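Endo-1,3-beta-glucanase (Streptomyces sioyaensis, PDB 3DGT) probably hydrolyses internal 1,3-beta-glucosidic bonds of beta-glucans, this chain being the family 16 catalytic domain of a longer secreted enzyme. Local coordinates at residues Q31-G35 with T36-G40. Numbering follows the deposited sequence.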
# COMPACT_ATOMS: atom_id res chain seq x y z
N GLN A 31 -11.59 -4.73 -6.16
CA GLN A 31 -12.54 -5.38 -5.26
C GLN A 31 -12.45 -4.82 -3.85
O GLN A 31 -11.38 -4.40 -3.41
CB GLN A 31 -12.39 -6.90 -5.27
CG GLN A 31 -10.98 -7.42 -5.05
CD GLN A 31 -10.89 -8.89 -5.41
OE1 GLN A 31 -11.12 -9.28 -6.56
NE2 GLN A 31 -10.57 -9.71 -4.43
N PHE A 32 -13.57 -4.82 -3.15
CA PHE A 32 -13.63 -4.28 -1.80
C PHE A 32 -13.34 -5.33 -0.74
O PHE A 32 -13.88 -6.44 -0.77
CB PHE A 32 -15.03 -3.73 -1.52
CG PHE A 32 -15.40 -2.54 -2.35
CD1 PHE A 32 -15.02 -1.26 -1.95
CD2 PHE A 32 -16.15 -2.70 -3.51
CE1 PHE A 32 -15.37 -0.15 -2.71
CE2 PHE A 32 -16.50 -1.58 -4.28
CZ PHE A 32 -16.11 -0.31 -3.87
N ASP A 33 -12.49 -4.96 0.23
CA ASP A 33 -12.36 -5.73 1.46
C ASP A 33 -13.30 -5.08 2.46
O ASP A 33 -13.38 -3.85 2.54
CB ASP A 33 -10.92 -5.68 1.98
CG ASP A 33 -9.94 -6.41 1.08
OD1 ASP A 33 -10.36 -7.26 0.29
OD2 ASP A 33 -8.72 -6.14 1.20
N THR A 34 -14.07 -5.89 3.19
CA THR A 34 -15.06 -5.31 4.10
C THR A 34 -15.03 -5.96 5.47
O THR A 34 -14.53 -7.08 5.62
CB THR A 34 -16.51 -5.39 3.53
OG1 THR A 34 -16.87 -6.76 3.35
CG2 THR A 34 -16.63 -4.64 2.20
N GLY A 35 -15.57 -5.26 6.45
CA GLY A 35 -15.61 -5.75 7.82
C GLY A 35 -14.26 -5.62 8.50
O GLY A 35 -13.48 -4.71 8.20
N THR A 36 -14.00 -6.54 9.42
CA THR A 36 -12.81 -6.49 10.25
C THR A 36 -11.80 -7.58 9.90
O THR A 36 -10.79 -7.72 10.59
CB THR A 36 -13.18 -6.63 11.75
OG1 THR A 36 -13.86 -7.87 11.94
CG2 THR A 36 -14.10 -5.47 12.21
N SER A 37 -12.06 -8.34 8.83
CA SER A 37 -11.12 -9.37 8.39
C SER A 37 -11.48 -9.87 7.01
O SER A 37 -12.61 -9.69 6.54
CB SER A 37 -11.13 -10.55 9.35
OG SER A 37 -12.33 -11.30 9.22
N TYR A 38 -10.52 -10.54 6.37
CA TYR A 38 -10.85 -11.36 5.22
C TYR A 38 -11.81 -12.45 5.68
O TYR A 38 -11.85 -12.77 6.87
CB TYR A 38 -9.60 -12.03 4.68
CG TYR A 38 -8.65 -11.11 3.95
CD1 TYR A 38 -8.97 -10.62 2.69
CD2 TYR A 38 -7.42 -10.76 4.51
CE1 TYR A 38 -8.10 -9.78 2.02
CE2 TYR A 38 -6.55 -9.92 3.84
CZ TYR A 38 -6.89 -9.45 2.59
OH TYR A 38 -6.02 -8.62 1.92
N PRO A 39 -12.58 -13.03 4.74
CA PRO A 39 -13.47 -14.14 5.11
C PRO A 39 -12.62 -15.35 5.45
O PRO A 39 -12.10 -16.01 4.57
CB PRO A 39 -14.28 -14.37 3.83
CG PRO A 39 -13.45 -13.82 2.73
CD PRO A 39 -12.68 -12.69 3.31
N GLY A 40 -12.44 -15.60 6.75
CA GLY A 40 -11.57 -16.69 7.19
C GLY A 40 -10.12 -16.24 7.38
O GLY A 40 -9.22 -17.08 7.47
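D33 and Y38 meet across a reversing loop that leaves strand 30-32 of the family 16 beta-sandwich (beta-jelly-roll) fold. The reversal is measured by the directions CA 33 to 35 and CA 36 to 38, which lie 137° apart, and by the 6.9 Å between D33 CA and Y38 CA. At the bend G35 has a positive phi, and a CB on it would clash with T36 N. T36 turns its side chain outward, its CB lying near G35 C only because the two residues are bonded neighbours. The CB of D33 points toward 36-40, whereas Y38 starts away from 31-35 and only its ring comes back. With Y38 CG anti to its carbonyl carbon (chi1 -73°), the ring reaches back to the D33 carboxylate, and Y38 CE1 lies 3.8 Å from D33 OD1. Carboxylate and ring planes are 72° apart, and D33 OD2 comes to the ring obliquely. The contact is van der Waals in kind: D33 OD2 stands 3.7 Å from Y38 OH, and the two share R84, which forms a salt bridge with D33 and a hydrogen bond with Y38 OH. E86 is a second partner of that hydroxyl, while Y134 stacks on the Y38 ring and W45 meets it edge-to-face. Replacing D33 by alanine removes the carboxylate and is likely to leave R84 without this salt-bridge mate and open a gap beside Y38 CE1. Just before the tyrosine, S37 OG donates to Y38 O at 2.8 Å, from above the carbonyl plane.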